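Local coordinates for ABC transporter periplasmic-binding protein YtfQ (Mycobacterium smegmatis, PDB 6HBD) that binds furanose sugars for an ABC transporter, here holding beta-D-galactofuranose, and probably hands L-arabinofuranose and related sugars on for import, at residues A[22-27]-A[50-55]; A[57-62]-A[81-86]; A[65-70]-A[87-92]; A[74-79]-A[98-103]. All coordinates share one frame; numbering follows the deposited sequence.

Contact 1. Residues A[22-27]-A[50-55]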
loop_
_atom_site.group_PDB
_atom_site.type_symbol
_atom_site.label_atom_id
_atom_site.label_comp_id
_atom_site.label_asym_id
_atom_site.label_seq_id
_atom_site.Cartn_x
_atom_site.Cartn_y
_atom_site.Cartn_z
ATOM N N PHE A 22 14.928 10.914 1.640
ATOM C CA PHE A 22 13.839 9.939 1.604
ATOM C C PHE A 22 14.405 8.541 1.631
ATOM O O PHE A 22 15.246 8.227 0.793
ATOM C CB PHE A 22 12.924 10.108 0.387
ATOM C CG PHE A 22 11.610 9.390 0.608
ATOM C CD1 PHE A 22 10.597 9.982 1.340
ATOM C CD2 PHE A 22 11.448 8.070 0.220
ATOM C CE1 PHE A 22 9.420 9.299 1.613
ATOM C CE2 PHE A 22 10.275 7.382 0.516
ATOM C CZ PHE A 22 9.271 8.001 1.209
ATOM N N ALA A 23 13.933 7.693 2.571
ATOM C CA ALA A 23 14.380 6.303 2.672
ATOM C C ALA A 23 13.265 5.329 2.237
ATOM O O ALA A 23 12.403 4.947 3.037
ATOM C CB ALA A 23 14.865 5.998 4.079
ATOM N N GLN A 24 13.281 4.952 0.945
ATOM C CA GLN A 24 12.276 4.046 0.378
ATOM C C GLN A 24 12.462 2.633 0.871
ATOM O O GLN A 24 13.579 2.225 1.208
ATOM C CB GLN A 24 12.300 4.029 -1.182
ATOM C CG GLN A 24 11.177 4.786 -1.899
ATOM C CD GLN A 24 9.744 4.378 -1.614
ATOM O OE1 GLN A 24 9.425 3.647 -0.676
ATOM N NE2 GLN A 24 8.831 4.870 -2.440
ATOM N N VAL A 25 11.343 1.888 0.870
ATOM C CA VAL A 25 11.287 0.484 1.245
ATOM C C VAL A 25 12.178 -0.297 0.254
ATOM O O VAL A 25 13.238 -0.792 0.630
ATOM C CB VAL A 25 9.826 -0.039 1.212
ATOM C CG1 VAL A 25 9.793 -1.551 1.346
ATOM C CG2 VAL A 25 8.970 0.612 2.282
ATOM N N GLY A 26 11.744 -0.346 -1.004
ATOM C CA GLY A 26 12.410 -1.043 -2.102
ATOM C C GLY A 26 11.584 -0.855 -3.357
ATOM O O GLY A 26 10.964 0.201 -3.488
ATOM N N ALA A 27 11.631 -1.799 -4.322
ATOM C CA ALA A 27 10.778 -1.760 -5.508
ATOM C C ALA A 27 9.992 -3.069 -5.643
ATOM O O ALA A 27 9.902 -3.641 -6.734
ATOM C CB ALA A 27 11.619 -1.521 -6.743
ATOM N N LEU A 50 16.661 16.375 -3.137
ATOM C CA LEU A 50 16.317 15.038 -2.658
ATOM C C LEU A 50 17.547 14.166 -2.506
ATOM O O LEU A 50 18.371 14.073 -3.423
ATOM C CB LEU A 50 15.313 14.345 -3.607
ATOM C CG LEU A 50 14.892 12.903 -3.260
ATOM C CD1 LEU A 50 14.076 12.861 -2.002
ATOM C CD2 LEU A 50 14.087 12.296 -4.391
ATOM N N LYS A 51 17.620 13.477 -1.372
ATOM C CA LYS A 51 18.658 12.520 -1.060
ATOM C C LYS A 51 17.891 11.208 -0.919
ATOM O O LYS A 51 17.421 10.843 0.153
ATOM C CB LYS A 51 19.410 12.937 0.213
ATOM C CG LYS A 51 20.244 14.212 0.048
ATOM C CD LYS A 51 21.552 13.963 -0.714
ATOM C CE LYS A 51 22.508 15.133 -0.639
ATOM N NZ LYS A 51 23.871 14.764 -1.104
ATOM N N PHE A 52 17.651 10.579 -2.054
ATOM C CA PHE A 52 16.873 9.352 -2.143
ATOM C C PHE A 52 17.717 8.133 -1.784
ATOM O O PHE A 52 18.863 8.044 -2.215
ATOM C CB PHE A 52 16.335 9.212 -3.560
ATOM C CG PHE A 52 15.340 8.103 -3.709
ATOM C CD1 PHE A 52 14.012 8.293 -3.378
ATOM C CD2 PHE A 52 15.727 6.870 -4.202
ATOM C CE1 PHE A 52 13.090 7.270 -3.536
ATOM C CE2 PHE A 52 14.804 5.850 -4.376
ATOM C CZ PHE A 52 13.498 6.048 -4.020
ATOM N N ALA A 53 17.135 7.180 -1.027
ATOM C CA ALA A 53 17.805 5.949 -0.601
ATOM C C ALA A 53 16.855 4.748 -0.686
ATOM O O ALA A 53 15.726 4.830 -0.199
ATOM C CB ALA A 53 18.301 6.109 0.816
ATOM N N ASP A 54 17.308 3.649 -1.336
ATOM C CA ASP A 54 16.523 2.418 -1.557
ATOM C C ASP A 54 17.047 1.307 -0.641
ATOM O O ASP A 54 18.091 0.717 -0.931
ATOM C CB ASP A 54 16.635 1.999 -3.042
ATOM C CG ASP A 54 15.918 0.727 -3.463
ATOM O OD1 ASP A 54 15.866 -0.223 -2.659
ATOM O OD2 ASP A 54 15.451 0.668 -4.618
ATOM N N ALA A 55 16.304 0.997 0.436
ATOM C CA ALA A 55 16.704 -0.049 1.377
ATOM C C ALA A 55 16.652 -1.486 0.818
ATOM O O ALA A 55 17.382 -2.338 1.298
ATOM C CB ALA A 55 15.889 0.053 2.646
#

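Contact 2. Residues A[57-62]-A[81-86]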
loop_
_atom_site.group_PDB
_atom_site.type_symbol
_atom_site.label_atom_id
_atom_site.label_comp_id
_atom_site.label_asym_id
_atom_site.label_seq_id
_atom_site.Cartn_x
_atom_site.Cartn_y
_atom_site.Cartn_z
ATOM N N GLY A 57 13.931 -3.714 0.661
ATOM C CA GLY A 57 13.060 -4.550 1.482
ATOM C C GLY A 57 13.615 -5.007 2.819
ATOM O O GLY A 57 13.037 -5.911 3.431
ATOM N N GLU A 58 14.674 -4.346 3.328
ATOM C CA GLU A 58 15.331 -4.726 4.588
ATOM C C GLU A 58 15.443 -3.522 5.517
ATOM O O GLU A 58 16.097 -2.535 5.169
ATOM C CB GLU A 58 16.705 -5.364 4.315
ATOM C CG GLU A 58 17.526 -4.689 3.230
ATOM C CD GLU A 58 18.844 -5.366 2.925
ATOM O OE1 GLU A 58 19.868 -4.651 2.817
ATOM O OE2 GLU A 58 18.851 -6.611 2.788
ATOM N N GLN A 59 14.786 -3.612 6.695
ATOM C CA GLN A 59 14.699 -2.533 7.694
ATOM C C GLN A 59 16.031 -1.939 8.132
ATOM O O GLN A 59 16.100 -0.747 8.406
ATOM C CB GLN A 59 13.934 -3.026 8.933
ATOM C CG GLN A 59 13.850 -1.996 10.063
ATOM C CD GLN A 59 12.742 -2.255 11.054
ATOM O OE1 GLN A 59 12.224 -3.371 11.196
ATOM N NE2 GLN A 59 12.392 -1.227 11.804
ATOM N N GLU A 60 17.068 -2.771 8.208
ATOM C CA GLU A 60 18.400 -2.362 8.661
ATOM C C GLU A 60 19.004 -1.353 7.694
ATOM O O GLU A 60 19.743 -0.477 8.142
ATOM C CB GLU A 60 19.351 -3.582 8.825
ATOM C CG GLU A 60 18.993 -4.537 9.960
ATOM C CD GLU A 60 17.648 -5.236 9.845
ATOM O OE1 GLU A 60 16.907 -5.272 10.855
ATOM O OE2 GLU A 60 17.317 -5.712 8.732
ATOM N N LYS A 61 18.678 -1.457 6.387
ATOM C CA LYS A 61 19.188 -0.543 5.374
ATOM C C LYS A 61 18.381 0.779 5.340
ATOM O O LYS A 61 18.934 1.801 4.930
ATOM C CB LYS A 61 19.277 -1.253 4.009
ATOM C CG LYS A 61 20.175 -0.561 2.964
ATOM C CD LYS A 61 21.693 -0.606 3.257
ATOM C CE LYS A 61 22.390 0.717 2.980
ATOM N NZ LYS A 61 22.325 1.115 1.541
ATOM N N GLN A 62 17.115 0.786 5.822
ATOM C CA GLN A 62 16.334 2.030 5.969
ATOM C C GLN A 62 16.901 2.786 7.178
ATOM O O GLN A 62 17.024 4.013 7.152
ATOM C CB GLN A 62 14.836 1.759 6.242
ATOM C CG GLN A 62 14.015 1.315 5.045
ATOM C CD GLN A 62 12.550 1.650 5.208
ATOM O OE1 GLN A 62 11.742 0.863 5.733
ATOM N NE2 GLN A 62 12.165 2.833 4.756
ATOM N N PRO A 81 8.052 3.373 6.745
ATOM C CA PRO A 81 8.430 2.276 7.658
ATOM C C PRO A 81 8.039 0.884 7.156
ATOM O O PRO A 81 6.870 0.497 7.247
ATOM C CB PRO A 81 7.742 2.638 8.987
ATOM C CG PRO A 81 7.160 3.958 8.818
ATOM C CD PRO A 81 7.237 4.404 7.415
ATOM N N VAL A 82 9.021 0.145 6.595
ATOM C CA VAL A 82 8.791 -1.202 6.056
ATOM C C VAL A 82 7.889 -2.049 6.978
ATOM O O VAL A 82 6.900 -2.627 6.500
ATOM C CB VAL A 82 10.097 -1.942 5.659
ATOM C CG1 VAL A 82 11.077 -2.066 6.816
ATOM C CG2 VAL A 82 9.788 -3.314 5.071
ATOM N N VAL A 83 8.216 -2.076 8.298
ATOM C CA VAL A 83 7.443 -2.758 9.350
ATOM C C VAL A 83 7.215 -1.776 10.500
ATOM O O VAL A 83 7.965 -0.803 10.650
ATOM C CB VAL A 83 8.043 -4.106 9.828
ATOM C CG1 VAL A 83 8.008 -5.153 8.719
ATOM C CG2 VAL A 83 9.456 -3.931 10.363
ATOM N N ARG A 84 6.117 -1.976 11.236
ATOM C CA ARG A 84 5.714 -1.064 12.303
ATOM C C ARG A 84 6.761 -0.826 13.409
ATOM O O ARG A 84 6.839 0.277 13.948
ATOM C CB ARG A 84 4.423 -1.560 12.974
ATOM C CG ARG A 84 3.173 -1.500 12.112
ATOM C CD ARG A 84 2.141 -0.534 12.653
ATOM N NE ARG A 84 0.766 -0.916 12.330
ATOM C CZ ARG A 84 0.078 -1.902 12.913
ATOM N NH1 ARG A 84 0.647 -2.667 13.842
ATOM N NH2 ARG A 84 -1.185 -2.142 12.555
ATOM N N THR A 85 7.546 -1.855 13.748
ATOM C CA THR A 85 8.471 -1.892 14.893
ATOM C C THR A 85 10.004 -1.809 14.596
ATOM O O THR A 85 10.467 -2.239 13.540
ATOM C CB THR A 85 8.170 -3.222 15.572
ATOM O OG1 THR A 85 8.572 -4.250 14.653
ATOM C CG2 THR A 85 6.664 -3.380 15.918
ATOM N N GLY A 86 10.761 -1.283 15.559
ATOM C CA GLY A 86 12.225 -1.201 15.522
ATOM C C GLY A 86 12.840 0.137 15.152
ATOM O O GLY A 86 14.003 0.168 14.734
#

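Contact 3. Residues A[65-70]-A[87-92]. With ZN (zinc ion), chain E.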
loop_
_atom_site.group_PDB
_atom_site.type_symbol
_atom_site.label_atom_id
_atom_site.label_comp_id
_atom_site.label_asym_id
_atom_site.label_seq_id
_atom_site.Cartn_x
_atom_site.Cartn_y
_atom_site.Cartn_z
ATOM N N ALA A 65 20.198 4.295 6.361
ATOM C CA ALA A 65 19.943 5.454 5.513
ATOM C C ALA A 65 19.503 6.646 6.347
ATOM O O ALA A 65 19.951 7.757 6.078
ATOM C CB ALA A 65 18.890 5.123 4.470
ATOM N N ILE A 66 18.655 6.424 7.374
ATOM C CA ILE A 66 18.187 7.507 8.255
ATOM C C ILE A 66 19.369 8.081 9.049
ATOM O O ILE A 66 19.502 9.307 9.136
ATOM C CB ILE A 66 17.004 7.038 9.157
ATOM C CG1 ILE A 66 15.741 6.803 8.306
ATOM C CG2 ILE A 66 16.702 8.071 10.258
ATOM C CD1 ILE A 66 14.787 5.824 8.861
ATOM N N ARG A 67 20.232 7.181 9.587
ATOM C CA ARG A 67 21.456 7.549 10.324
ATOM C C ARG A 67 22.435 8.324 9.429
ATOM O O ARG A 67 23.094 9.250 9.909
ATOM C CB ARG A 67 22.146 6.309 10.931
ATOM C CG ARG A 67 21.614 5.943 12.320
ATOM C CD ARG A 67 21.738 4.465 12.638
ATOM N NE ARG A 67 21.213 4.142 13.967
ATOM C CZ ARG A 67 21.154 2.917 14.485
ATOM N NH1 ARG A 67 21.593 1.868 13.792
ATOM N NH2 ARG A 67 20.656 2.727 15.705
ATOM N N SER A 68 22.511 7.952 8.137
ATOM C CA SER A 68 23.323 8.645 7.134
ATOM C C SER A 68 22.789 10.066 6.845
ATOM O O SER A 68 23.587 10.987 6.671
ATOM C CB SER A 68 23.397 7.837 5.844
ATOM O OG SER A 68 23.961 8.614 4.800
ATOM N N PHE A 69 21.458 10.251 6.812
ATOM C CA PHE A 69 20.869 11.579 6.565
ATOM C C PHE A 69 21.183 12.574 7.683
ATOM O O PHE A 69 21.358 13.765 7.402
ATOM C CB PHE A 69 19.339 11.494 6.357
ATOM C CG PHE A 69 18.827 10.711 5.164
ATOM C CD1 PHE A 69 19.590 10.583 4.007
ATOM C CD2 PHE A 69 17.557 10.156 5.174
ATOM C CE1 PHE A 69 19.115 9.864 2.919
ATOM C CE2 PHE A 69 17.083 9.446 4.079
ATOM C CZ PHE A 69 17.863 9.307 2.958
ATOM N N ILE A 70 21.291 12.087 8.939
ATOM C CA ILE A 70 21.618 12.940 10.088
ATOM C C ILE A 70 23.067 13.440 9.926
ATOM O O ILE A 70 23.305 14.649 9.974
ATOM C CB ILE A 70 21.384 12.209 11.448
ATOM C CG1 ILE A 70 19.905 11.774 11.615
ATOM C CG2 ILE A 70 21.792 13.107 12.623
ATOM C CD1 ILE A 70 19.684 10.630 12.569
ATOM N N TRP A 87 12.087 1.254 15.318
ATOM C CA TRP A 87 12.547 2.610 14.947
ATOM C C TRP A 87 12.962 3.500 16.151
ATOM O O TRP A 87 13.498 4.595 15.944
ATOM C CB TRP A 87 11.423 3.324 14.153
ATOM C CG TRP A 87 10.873 2.522 13.012
ATOM C CD1 TRP A 87 9.671 1.874 12.958
ATOM C CD2 TRP A 87 11.541 2.236 11.785
ATOM N NE1 TRP A 87 9.549 1.204 11.763
ATOM C CE2 TRP A 87 10.691 1.400 11.028
ATOM C CE3 TRP A 87 12.776 2.623 11.238
ATOM C CZ2 TRP A 87 11.044 0.929 9.763
ATOM C CZ3 TRP A 87 13.133 2.139 9.991
ATOM C CH2 TRP A 87 12.272 1.305 9.266
ATOM N N ASP A 88 12.663 3.044 17.395
ATOM C CA ASP A 88 12.913 3.765 18.645
ATOM C C ASP A 88 14.142 4.652 18.648
ATOM O O ASP A 88 14.025 5.870 18.847
ATOM C CB ASP A 88 13.029 2.780 19.818
ATOM C CG ASP A 88 13.372 3.495 21.107
ATOM O OD1 ASP A 88 12.606 4.409 21.498
ATOM O OD2 ASP A 88 14.419 3.159 21.718
ATOM N N ALA A 89 15.313 4.017 18.483
ATOM C CA ALA A 89 16.619 4.664 18.527
ATOM C C ALA A 89 16.817 5.651 17.387
ATOM O O ALA A 89 17.212 6.796 17.642
ATOM C CB ALA A 89 17.727 3.618 18.505
ATOM N N VAL A 90 16.538 5.221 16.137
ATOM C CA VAL A 90 16.697 6.121 14.988
ATOM C C VAL A 90 15.812 7.307 15.128
ATOM O O VAL A 90 16.263 8.387 14.784
ATOM C CB VAL A 90 16.565 5.540 13.557
ATOM C CG1 VAL A 90 17.923 5.446 12.879
ATOM C CG2 VAL A 90 15.821 4.215 13.508
ATOM N N LEU A 91 14.563 7.151 15.606
ATOM C CA LEU A 91 13.715 8.322 15.751
ATOM C C LEU A 91 14.176 9.225 16.880
ATOM O O LEU A 91 14.045 10.446 16.752
ATOM C CB LEU A 91 12.243 7.944 15.887
ATOM C CG LEU A 91 11.589 7.428 14.607
ATOM C CD1 LEU A 91 10.296 6.727 14.900
ATOM C CD2 LEU A 91 11.337 8.555 13.619
ATOM N N GLN A 92 14.788 8.664 17.937
ATOM C CA GLN A 92 15.344 9.499 19.005
ATOM C C GLN A 92 16.615 10.224 18.513
ATOM O O GLN A 92 16.781 11.394 18.821
ATOM C CB GLN A 92 15.566 8.703 20.301
ATOM C CG GLN A 92 14.271 8.533 21.097
ATOM C CD GLN A 92 13.875 9.750 21.914
ATOM O OE1 GLN A 92 14.706 10.356 22.595
ATOM N NE2 GLN A 92 12.595 10.136 21.892
HETATM ZN ZN ZN E . 12.495 5.304 23.145
#

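Contact 4. Residues A[74-79]-A[98-103]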
loop_
_atom_site.group_PDB
_atom_site.type_symbol
_atom_site.label_atom_id
_atom_site.label_comp_id
_atom_site.label_asym_id
_atom_site.label_seq_id
_atom_site.Cartn_x
_atom_site.Cartn_y
_atom_site.Cartn_z
ATOM N N VAL A 74 20.736 17.027 6.821
ATOM C CA VAL A 74 19.561 17.371 6.007
ATOM C C VAL A 74 18.590 18.212 6.835
ATOM O O VAL A 74 18.717 18.272 8.055
ATOM C CB VAL A 74 18.879 16.145 5.328
ATOM C CG1 VAL A 74 19.891 15.286 4.576
ATOM C CG2 VAL A 74 18.088 15.305 6.312
ATOM N N ASP A 75 17.650 18.882 6.171
ATOM C CA ASP A 75 16.683 19.754 6.837
ATOM C C ASP A 75 15.455 18.973 7.343
ATOM O O ASP A 75 14.938 19.298 8.407
ATOM C CB ASP A 75 16.273 20.917 5.907
ATOM C CG ASP A 75 17.453 21.730 5.386
ATOM O OD1 ASP A 75 18.375 22.025 6.187
ATOM O OD2 ASP A 75 17.461 22.058 4.177
ATOM N N VAL A 76 14.970 17.979 6.573
ATOM C CA VAL A 76 13.835 17.117 6.952
ATOM C C VAL A 76 14.133 15.706 6.455
ATOM O O VAL A 76 14.832 15.545 5.454
ATOM C CB VAL A 76 12.484 17.638 6.376
ATOM C CG1 VAL A 76 11.340 16.653 6.639
ATOM C CG2 VAL A 76 12.134 19.009 6.934
ATOM N N ILE A 77 13.607 14.686 7.157
ATOM C CA ILE A 77 13.716 13.268 6.764
ATOM C C ILE A 77 12.307 12.689 6.615
ATOM O O ILE A 77 11.391 13.048 7.358
ATOM C CB ILE A 77 14.589 12.422 7.750
ATOM C CG1 ILE A 77 16.073 12.814 7.605
ATOM C CG2 ILE A 77 14.415 10.909 7.500
ATOM C CD1 ILE A 77 17.014 12.358 8.734
ATOM N N ALA A 78 12.138 11.806 5.637
ATOM C CA ALA A 78 10.879 11.119 5.416
ATOM C C ALA A 78 11.190 9.725 4.947
ATOM O O ALA A 78 12.238 9.502 4.343
ATOM C CB ALA A 78 10.047 11.861 4.391
ATOM N N PHE A 79 10.327 8.768 5.291
ATOM C CA PHE A 79 10.523 7.376 4.902
ATOM C C PHE A 79 9.215 6.622 4.987
ATOM O O PHE A 79 8.223 7.154 5.490
ATOM C CB PHE A 79 11.603 6.703 5.783
ATOM C CG PHE A 79 11.234 6.435 7.225
ATOM C CD1 PHE A 79 11.173 7.469 8.148
ATOM C CD2 PHE A 79 10.985 5.144 7.667
ATOM C CE1 PHE A 79 10.797 7.226 9.464
ATOM C CE2 PHE A 79 10.610 4.902 8.986
ATOM C CZ PHE A 79 10.523 5.945 9.876
ATOM N N GLY A 98 17.382 17.186 15.784
ATOM C CA GLY A 98 16.461 18.278 15.482
ATOM C C GLY A 98 15.958 18.285 14.047
ATOM O O GLY A 98 15.526 19.332 13.562
ATOM N N ILE A 99 16.020 17.113 13.352
ATOM C CA ILE A 99 15.557 16.944 11.972
ATOM C C ILE A 99 14.099 16.440 12.026
ATOM O O ILE A 99 13.888 15.330 12.520
ATOM C CB ILE A 99 16.462 15.940 11.219
ATOM C CG1 ILE A 99 17.940 16.400 11.278
ATOM C CG2 ILE A 99 15.977 15.781 9.781
ATOM C CD1 ILE A 99 18.978 15.644 10.358
ATOM N N PRO A 100 13.073 17.199 11.556
ATOM C CA PRO A 100 11.691 16.678 11.619
ATOM C C PRO A 100 11.482 15.406 10.781
ATOM O O PRO A 100 12.233 15.183 9.820
ATOM C CB PRO A 100 10.858 17.837 11.080
ATOM C CG PRO A 100 11.708 19.050 11.217
ATOM C CD PRO A 100 13.095 18.553 10.971
ATOM N N VAL A 101 10.462 14.580 11.133
ATOM C CA VAL A 101 10.207 13.327 10.437
ATOM C C VAL A 101 8.786 13.285 9.887
ATOM O O VAL A 101 7.860 13.678 10.589
ATOM C CB VAL A 101 10.505 12.125 11.366
ATOM C CG1 VAL A 101 10.226 10.797 10.673
ATOM C CG2 VAL A 101 11.944 12.174 11.871
ATOM N N ILE A 102 8.616 12.794 8.628
ATOM C CA ILE A 102 7.301 12.602 7.988
ATOM C C ILE A 102 7.227 11.131 7.571
ATOM O O ILE A 102 8.150 10.618 6.935
ATOM C CB ILE A 102 7.000 13.549 6.775
ATOM C CG1 ILE A 102 7.132 15.038 7.166
ATOM C CG2 ILE A 102 5.599 13.252 6.199
ATOM C CD1 ILE A 102 7.169 16.037 5.974
ATOM N N LEU A 103 6.123 10.463 7.935
ATOM C CA LEU A 103 5.892 9.057 7.603
ATOM C C LEU A 103 4.985 9.021 6.390
ATOM O O LEU A 103 3.998 9.758 6.368
ATOM C CB LEU A 103 5.255 8.320 8.798
ATOM C CG LEU A 103 6.239 7.671 9.801
ATOM C CD1 LEU A 103 7.419 8.591 10.153
ATOM C CD2 LEU A 103 5.501 7.215 11.040
#

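Contact 1. Residues A[22-27]-A[50-55]
Phe22 and Phe52 lie side by side on two parallel strands, 19-24 and 49-54, which helix 30-46 joins in a beta-alpha-beta crossover at one border of the sheet of a type I periplasmic binding protein. In both residues CG is anti to the backbone N (chi1 -163° and -171°), which lays the two rings in the same direction over the face that helix 30-46 covers. They only brush each other, Phe22 CD2 being 4.2 Å from Phe52 CE1. Leu50 fills in beside them, its CD1 3.8 Å from Phe22 CB.

Gln24, next on that face, bends at chi2, and its CG methylene rests 3.4 Å from Phe52 CZ while the amide stands steeply to the ring plane. A long, flexible chain suits this place: its aliphatic part packs on the aromatic, and its polar end turns back. There Gln24 OE1 takes the N-H of Val25 on a lone pair at 3.0 Å, fixing the amide where the strand ends near the sugar pocket; Arg32, a pocket residue, adds a weak bond.

Ala23 and Ala53 occupy the other face, where small methyls let helix 59-72 come close. Backbone bonds tie the strands together, among them Gln24 N to Ala53 O (2.7 Å). The last, from Ala55 N to Gln24 O, is 3.1 Å long and nearly straight at 168°.

Contact 2. Residues A[57-62]-A[81-86]
A first torsion of 177° swings Gln59 CG away from its own N, and the extended chain then reaches from the first turn of helix 59-72 across to Thr85, in the loop that follows strand 76-79. Gln62, one turn on, has CG anti to its carbonyl carbon instead (chi1 -76°), which carries its equally extended chain to the start of the same loop at Val82.

Gln59 NE2 donates to Thr85 O at 2.8 Å; the acceptor lies in the plane of the glutamine amide, although the N-H comes in tilted from the plane of the Thr85 carbonyl. On its other branch Gln59 OE1 is so near Val83 CG2 that the fine placing of this amide is doubtful. Gly86 suits the next position because, having no side chain, it leaves room for Gln59 NE2 and tolerates a positive phi.

Gln62 OE1 accepts Val82 N at 2.9 Å, in its own carbonyl plane. Val82 turns CG1 toward the helix, 3.7 Å from Gln59 CB and 3.2 Å from Gln62 OE1, a compact branched group wedged between the two glutamines. Gln62 NE2 meanwhile donates to Ser80 O and, weakly, to Ala23 O. Farther along the loop, Arg84 forms a salt bridge with Asp162, a zinc ligand from the other lobe.

Gln59 contributes its N-H to the loop, whereas the buried Gln62 uses both acceptor and donor on backbone groups, Val82 N and Ser80 O, and so fastens the loop close to the sugar pocket without bringing in a charge.

Contact 3. Residues A[65-70]-A[87-92]
Val90 reaches from helix 88-97 to both Ile66 and Arg67 of helix 59-72, using its CG1 methyl for each. That methyl is 3.9 Å from Ile66 CG2, and on its other flank 3.7 Å from Arg67 NE. Both neighbours cross the valine at about a right angle, and its short, branched side chain offers one methyl to the two of them. Ile66 sends its other branch onward: with CG1 anti to the carbonyl carbon (chi1 -69°), CD1 meets Trp87 CZ3 at 4.2 Å.

Arg67 lies on the solvent side of the contact. Its chain, extended from CG to NE, runs past Val90 and brings NH2 to 4.1 Å from Ala89 CB, while NE forms a salt bridge with Glu93 one turn further along the second helix. The arginine thus lends methylenes to the apolar contact and keeps its charge at the outside.

The two helices run nearly side by side, their axes 10.1 Å apart and 16° from parallel, and pack on the same face of the sheet in this type I binding-protein fold. Beneath them Ile66 touches Phe79 of strand 76-79, whose ring also meets that of Trp87. The indole is held from its far side by a bond from NE1 to Val83 O. At the start of the second helix Asp88 OD1 binds a zinc ion at 1.9 Å together with Asp112 OD2; Asp88 OD2 stays 3.2 Å from the metal.

Contact 4. Residues A[74-79]-A[98-103]
Ile99 fits its CG2 methyl against Ile77 where strands 76-79 and 101-104 begin to run together, the parallel pair that helix 88-97 links in a beta-alpha-beta crossover. The two isoleucines slant across one another, with Ile99 CG2 3.7 Å from Ile77 CG1, while Val74 crosses Ile99 at about a right angle. Ile99 takes part in the Schellman motif that ends helix 88-97 at Gly98, a glycine with positive phi: its N is bonded to Thr94 O, and its side chain enters the core as the chain turns back toward the sheet.

At the other end Phe79 has CG between its backbone N and carbonyl carbon (chi1 71°), which swings the ring over to strand 101-104. Val101 CG1 comes to the ring edge, near its plane, 3.8 Å from Phe79 CE1. Leu103 lies alongside the ring and points the same way, its CD1 3.7 Å from the same CE1. Ile77, Phe79, Val101 and Leu103 share this face; helix 59-72 packs on its first two.

Val76, Ala78 and Ile102 form the opposite face, under helix 266-277. The small Ala78 suits a place where Leu269 of that helix packs upon it, and Val76 stands across Pro100. Although proline has no N-H to give, Pro100 O still accepts Ile77 N at 3.0 Å in an almost straight bond (173°). Ile102 N then donates to Ile77 O at 3.1 Å, and Phe79 N in turn donates to Ile102 O at 3.3 Å.

In the fold
All four contacts belong to one lobe, on the same side of the chain's centre, with centres about 10 to 16 Å apart. Contacts 1 and 4 are parallel pairs in a single sheet, where strands 19-24 and 76-79 are neighbours; Ala23 N and Ala78 O probably bond between them. Contact 1 closes before the others open, whereas contacts 2, 3 and 4 interleave along the chain. Helix 59-72 joins contacts 2 and 3, its start holding the loop before helix 88-97 and its middle packing on that helix. Trp87 and Phe69 bridge neighbouring contacts. Strand ends and loop thereby share one framework near the sugar pocket.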